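Sialidase B (PDB 4XJW) is an intramolecular trans-sialidase that cleaves terminal sialic acid from alpha-2,3, alpha-2,6 and alpha-2,8 linkages in glycoconjugates. Local coordinates at residues A[1-15]-A[162-175]. The protein carries 1 engineered substitution. Sequence-based numbering, arbitrary orientation.
Sequences ISPIFQGGSYQLNNK and LAKGSIDEISLFNK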
loop_
_atom_site.group_PDB
_atom_site.type_symbol
_atom_site.label_atom_id
_atom_site.label_comp_id
_atom_site.label_asym_id
_atom_site.label_seq_id
_atom_site.Cartn_x
_atom_site.Cartn_y
_atom_site.Cartn_z
ATOM N N ILE A 1 -11.831 4.620 34.625
ATOM C CA ILE A 1 -12.981 5.306 35.210
ATOM C C ILE A 1 -14.287 4.958 34.499
ATOM O O ILE A 1 -14.306 4.175 33.545
ATOM C CB ILE A 1 -12.818 6.830 35.155
ATOM C CG1 ILE A 1 -12.226 7.242 33.808
ATOM C CG2 ILE A 1 -11.957 7.337 36.310
ATOM C CD1 ILE A 1 -12.460 8.681 33.467
ATOM N N SER A 2 -15.374 5.555 34.977
ATOM C CA SER A 2 -16.677 5.425 34.348
ATOM C C SER A 2 -16.947 6.668 33.512
ATOM O O SER A 2 -16.494 7.764 33.848
ATOM C CB SER A 2 -17.779 5.273 35.403
ATOM O OG SER A 2 -18.348 6.537 35.722
ATOM N N PRO A 3 -17.688 6.504 32.411
ATOM C CA PRO A 3 -18.068 7.668 31.606
ATOM C C PRO A 3 -19.010 8.602 32.366
ATOM O O PRO A 3 -19.867 8.134 33.113
ATOM C CB PRO A 3 -18.785 7.044 30.405
ATOM C CG PRO A 3 -19.233 5.700 30.871
ATOM C CD PRO A 3 -18.190 5.240 31.844
ATOM N N ILE A 4 -18.840 9.908 32.183
ATOM C CA ILE A 4 -19.711 10.891 32.816
ATOM C C ILE A 4 -21.023 10.981 32.056
ATOM O O ILE A 4 -22.006 11.547 32.542
ATOM C CB ILE A 4 -19.070 12.292 32.831
ATOM C CG1 ILE A 4 -18.886 12.808 31.398
ATOM C CG2 ILE A 4 -17.749 12.255 33.574
ATOM C CD1 ILE A 4 -18.538 14.282 31.301
ATOM N N PHE A 5 -21.020 10.430 30.846
ATOM C CA PHE A 5 -22.204 10.386 30.006
ATOM C C PHE A 5 -22.100 9.172 29.098
ATOM O O PHE A 5 -21.006 8.809 28.652
ATOM C CB PHE A 5 -22.338 11.650 29.158
ATOM C CG PHE A 5 -23.318 11.508 28.031
ATOM C CD1 PHE A 5 -24.683 11.468 28.287
ATOM C CD2 PHE A 5 -22.879 11.381 26.723
ATOM C CE1 PHE A 5 -25.594 11.320 27.254
ATOM C CE2 PHE A 5 -23.778 11.236 25.687
ATOM C CZ PHE A 5 -25.141 11.204 25.952
ATOM N N GLN A 6 -23.240 8.545 28.836
ATOM C CA GLN A 6 -23.288 7.390 27.967
ATOM C C GLN A 6 -24.696 7.189 27.439
ATOM O O GLN A 6 -25.633 6.979 28.210
ATOM C CB GLN A 6 -22.822 6.149 28.723
ATOM C CG GLN A 6 -22.763 4.902 27.869
ATOM C CD GLN A 6 -22.077 3.759 28.578
ATOM O OE1 GLN A 6 -22.543 3.286 29.613
ATOM N NE2 GLN A 6 -20.950 3.317 28.031
ATOM N N GLY A 7 -24.846 7.264 26.120
ATOM C CA GLY A 7 -26.149 7.124 25.494
ATOM C C GLY A 7 -26.018 6.476 24.135
ATOM O O GLY A 7 -24.916 6.398 23.592
ATOM N N GLY A 8 -27.129 6.017 23.571
ATOM C CA GLY A 8 -27.053 5.339 22.293
ATOM C C GLY A 8 -28.328 5.247 21.485
ATOM O O GLY A 8 -29.359 5.797 21.863
ATOM N N SER A 9 -28.238 4.536 20.362
ATOM C CA SER A 9 -29.331 4.406 19.410
ATOM C C SER A 9 -29.849 5.779 19.001
ATOM O O SER A 9 -31.048 6.051 19.085
ATOM C CB SER A 9 -30.464 3.550 19.985
ATOM O OG SER A 9 -29.954 2.451 20.728
ATOM N N TYR A 10 -28.929 6.649 18.584
ATOM C CA TYR A 10 -29.292 7.962 18.059
ATOM C C TYR A 10 -29.344 7.926 16.539
ATOM O O TYR A 10 -28.347 7.623 15.883
ATOM C CB TYR A 10 -28.282 9.030 18.489
ATOM C CG TYR A 10 -28.214 9.300 19.971
ATOM C CD1 TYR A 10 -29.168 10.097 20.597
ATOM C CD2 TYR A 10 -27.181 8.778 20.744
ATOM C CE1 TYR A 10 -29.101 10.349 21.953
ATOM C CE2 TYR A 10 -27.106 9.032 22.096
ATOM C CZ TYR A 10 -28.067 9.817 22.696
ATOM O OH TYR A 10 -27.990 10.067 24.049
ATOM N N GLN A 11 -30.509 8.231 15.985
ATOM C CA GLN A 11 -30.646 8.355 14.549
ATOM C C GLN A 11 -30.342 9.791 14.158
ATOM O O GLN A 11 -30.989 10.719 14.641
ATOM C CB GLN A 11 -32.053 7.969 14.105
ATOM C CG GLN A 11 -32.413 6.544 14.481
ATOM C CD GLN A 11 -31.442 5.545 13.886
ATOM O OE1 GLN A 11 -31.210 5.543 12.677
ATOM N NE2 GLN A 11 -30.855 4.706 14.732
ATOM N N LEU A 12 -29.339 9.969 13.307
ATOM C CA LEU A 12 -28.998 11.283 12.789
ATOM C C LEU A 12 -29.626 11.422 11.407
ATOM O O LEU A 12 -29.105 10.911 10.413
ATOM C CB LEU A 12 -27.475 11.459 12.727
ATOM C CG LEU A 12 -26.703 11.118 14.004
ATOM C CD1 LEU A 12 -25.221 11.329 13.808
ATOM C CD2 LEU A 12 -27.187 11.938 15.188
ATOM N N ASN A 13 -30.777 12.087 11.349
ATOM C CA ASN A 13 -31.452 12.291 10.080
ATOM C C ASN A 13 -31.562 13.768 9.744
ATOM O O ASN A 13 -32.654 14.336 9.771
ATOM C CB ASN A 13 -32.838 11.639 10.087
ATOM C CG ASN A 13 -32.771 10.130 10.234
ATOM O OD1 ASN A 13 -32.288 9.429 9.344
ATOM N ND2 ASN A 13 -33.264 9.621 11.354
ATOM N N ASN A 14 -30.421 14.371 9.418
ATOM C CA ASN A 14 -30.326 15.802 9.133
ATOM C C ASN A 14 -31.092 16.656 10.133
ATOM O O ASN A 14 -31.865 17.538 9.761
ATOM C CB ASN A 14 -30.731 16.098 7.688
ATOM C CG ASN A 14 -29.797 15.441 6.687
ATOM O OD1 ASN A 14 -28.640 15.835 6.556
ATOM N ND2 ASN A 14 -30.292 14.426 5.989
ATOM N N LYS A 15 -30.878 16.362 11.410
ATOM C CA LYS A 15 -31.514 17.094 12.494
ATOM C C LYS A 15 -30.731 16.897 13.779
ATOM O O LYS A 15 -30.571 15.770 14.247
ATOM C CB LYS A 15 -32.956 16.617 12.680
ATOM C CG LYS A 15 -33.683 17.257 13.853
ATOM C CD LYS A 15 -35.103 16.732 13.937
ATOM C CE LYS A 15 -35.910 17.484 14.976
ATOM N NZ LYS A 15 -37.355 17.136 14.864
ATOM N N LEU A 162 -25.016 19.420 9.382
ATOM C CA LEU A 162 -26.012 18.381 9.633
ATOM C C LEU A 162 -25.558 17.015 9.125
ATOM O O LEU A 162 -25.020 16.897 8.025
ATOM C CB LEU A 162 -27.354 18.757 9.001
ATOM C CG LEU A 162 -28.224 19.734 9.782
ATOM C CD1 LEU A 162 -29.412 20.153 8.928
ATOM C CD2 LEU A 162 -28.699 19.100 11.085
ATOM N N ALA A 163 -25.792 15.990 9.937
ATOM C CA ALA A 163 -25.320 14.644 9.627
ATOM C C ALA A 163 -26.411 13.633 9.286
ATOM O O ALA A 163 -27.517 13.676 9.832
ATOM C CB ALA A 163 -24.470 14.126 10.766
ATOM N N LYS A 164 -26.067 12.712 8.384
ATOM C CA LYS A 164 -26.883 11.541 8.104
ATOM C C LYS A 164 -26.096 10.308 8.535
ATOM O O LYS A 164 -25.001 10.076 8.033
ATOM C CB LYS A 164 -27.182 11.454 6.610
ATOM C CG LYS A 164 -28.035 10.260 6.211
ATOM C CD LYS A 164 -29.399 10.292 6.885
ATOM C CE LYS A 164 -30.331 9.247 6.289
ATOM N NZ LYS A 164 -31.726 9.400 6.787
ATOM N N GLY A 165 -26.655 9.520 9.450
ATOM C CA GLY A 165 -25.972 8.360 9.986
ATOM C C GLY A 165 -26.599 7.985 11.305
ATOM O O GLY A 165 -27.731 8.377 11.579
ATOM N N SER A 166 -25.879 7.229 12.126
ATOM C CA SER A 166 -26.390 6.895 13.442
ATOM C C SER A 166 -25.258 6.737 14.439
ATOM O O SER A 166 -24.173 6.272 14.096
ATOM C CB SER A 166 -27.242 5.624 13.406
ATOM O OG SER A 166 -26.471 4.489 13.069
ATOM N N ILE A 167 -25.513 7.144 15.672
ATOM C CA ILE A 167 -24.561 6.933 16.746
ATOM C C ILE A 167 -25.117 5.850 17.661
ATOM O O ILE A 167 -26.037 6.096 18.442
ATOM C CB ILE A 167 -24.300 8.225 17.521
ATOM C CG1 ILE A 167 -23.705 9.283 16.598
ATOM C CG2 ILE A 167 -23.380 7.974 18.715
ATOM C CD1 ILE A 167 -23.507 10.608 17.265
ATOM N N ASP A 168 -24.582 4.642 17.541
ATOM C CA ASP A 168 -25.110 3.527 18.316
ATOM C C ASP A 168 -24.717 3.612 19.792
ATOM O O ASP A 168 -25.489 3.222 20.666
ATOM C CB ASP A 168 -24.708 2.187 17.700
ATOM C CG ASP A 168 -25.683 1.723 16.632
ATOM O OD1 ASP A 168 -26.855 2.157 16.672
ATOM O OD2 ASP A 168 -25.275 0.927 15.757
ATOM N N GLU A 169 -23.521 4.132 20.059
ATOM C CA GLU A 169 -23.032 4.338 21.422
ATOM C C GLU A 169 -22.130 5.569 21.460
ATOM O O GLU A 169 -21.307 5.770 20.565
ATOM C CB GLU A 169 -22.229 3.129 21.905
ATOM C CG GLU A 169 -22.907 1.777 21.710
ATOM C CD GLU A 169 -22.080 0.629 22.247
ATOM O OE1 GLU A 169 -21.105 0.897 22.982
ATOM O OE2 GLU A 169 -22.407 -0.537 21.935
ATOM N N ILE A 170 -22.275 6.389 22.496
ATOM C CA ILE A 170 -21.326 7.473 22.726
ATOM C C ILE A 170 -21.048 7.650 24.218
ATOM O O ILE A 170 -21.973 7.700 25.032
ATOM C CB ILE A 170 -21.780 8.801 22.085
ATOM C CG1 ILE A 170 -20.746 9.896 22.365
ATOM C CG2 ILE A 170 -23.168 9.215 22.574
ATOM C CD1 ILE A 170 -21.050 11.199 21.692
ATOM N N SER A 171 -19.764 7.713 24.570
ATOM C CA SER A 171 -19.343 7.856 25.961
ATOM C C SER A 171 -18.343 9.002 26.088
ATOM O O SER A 171 -17.531 9.219 25.191
ATOM C CB SER A 171 -18.707 6.557 26.463
ATOM O OG SER A 171 -19.559 5.450 26.257
ATOM N N LEU A 172 -18.399 9.725 27.203
ATOM C CA LEU A 172 -17.472 10.824 27.471
ATOM C C LEU A 172 -16.803 10.551 28.817
ATOM O O LEU A 172 -17.471 10.169 29.779
ATOM C CB LEU A 172 -18.236 12.152 27.522
ATOM C CG LEU A 172 -17.630 13.563 27.469
ATOM C CD1 LEU A 172 -16.447 13.769 28.414
ATOM C CD2 LEU A 172 -17.270 13.959 26.043
ATOM N N PHE A 173 -15.491 10.747 28.882
ATOM C CA PHE A 173 -14.733 10.566 30.116
ATOM C C PHE A 173 -13.960 11.834 30.463
ATOM O O PHE A 173 -13.396 12.477 29.578
ATOM C CB PHE A 173 -13.744 9.410 29.978
ATOM C CG PHE A 173 -14.359 8.137 29.480
ATOM C CD1 PHE A 173 -14.564 7.933 28.122
ATOM C CD2 PHE A 173 -14.742 7.144 30.370
ATOM C CE1 PHE A 173 -15.130 6.758 27.661
ATOM C CE2 PHE A 173 -15.312 5.969 29.914
ATOM C CZ PHE A 173 -15.509 5.776 28.558
ATOM N N ASN A 174 -13.933 12.198 31.745
ATOM C CA ASN A 174 -13.116 13.326 32.196
ATOM C C ASN A 174 -11.673 12.908 32.490
ATOM O O ASN A 174 -11.127 13.172 33.565
ATOM C CB ASN A 174 -13.751 14.012 33.411
ATOM C CG ASN A 174 -14.961 14.859 33.042
ATOM O OD1 ASN A 174 -14.987 15.510 31.993
ATOM N ND2 ASN A 174 -15.962 14.875 33.918
ATOM N N LYS A 175 -11.064 12.255 31.509
ATOM C CA LYS A 175 -9.686 11.828 31.594
ATOM C C LYS A 175 -9.180 11.621 30.170
ATOM O O LYS A 175 -9.966 11.331 29.266
ATOM C CB LYS A 175 -9.622 10.512 32.368
ATOM C CG LYS A 175 -8.226 9.949 32.596
ATOM C CD LYS A 175 -8.306 8.606 33.316
ATOM C CE LYS A 175 -6.969 7.885 33.291
ATOM N NZ LYS A 175 -7.082 6.486 33.807
HETATM O O HOH W 1 -15.281 10.139 33.420
HETATM O O HOH W 2 -30.306 7.538 10.483
HETATM O O HOH W 3 -33.019 12.455 6.486
HETATM O O HOH W 4 -28.284 15.129 11.935
#
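Y10 and I167 form an antiparallel hydrogen-bonded pair, and the edge strand 5-13 runs along 166-173 as a worked example of how the first strand of a domain pairs with one of its late strands. The Y10 N to I167 O bond, 2.9 Å, is almost straight at 170°. S9 adopts left-handed helical backbone angles, and with Y10 it faces I167 in a G1 beta bulge; S9 N turns instead to D168 O. Beyond this kink G7 and I170 resume the ladder with two backbone bonds.

At the far end I4 lies alongside L172 and crosses N174. Its CB stands 4.0 Å from L172 O, which also accepts the I4 N-H. CG1 lies between the backbone N and the carbonyl carbon (chi1 64°), which sets it 3.4 Å from L172 O. CD1 meets L172 CD1 at 3.6 Å, while CG2 makes a van der Waals contact with N174 ND2 at 3.2 Å. That amide is fixed by K26 through ND2 and by Q32 and S28 through OD1. P3 CB lies over one face of the F173 ring, a CH-pi contact 4.1 Å from the centroid, while CD touches CE2.

On the side of the sheet bearing Q6 and N13, polar ends meet. Q6 NE2 bonds S171 OG, tilted 22° from its amide plane, and K164 NZ grips N13 OD1 at 2.6 Å on a lone pair in the carbonyl plane. The other side is apolar: L12 CD1 touches I167 CG1 at 3.8 Å, I170 CG2 meets F5 and Y10, and L150 packs on Y10, I167 and I170. Strand 32-39 flanks 166-173 on its other edge, and this pairing of early and late strands is characteristic of the concanavalin-like beta sandwich, here the N-terminal domain.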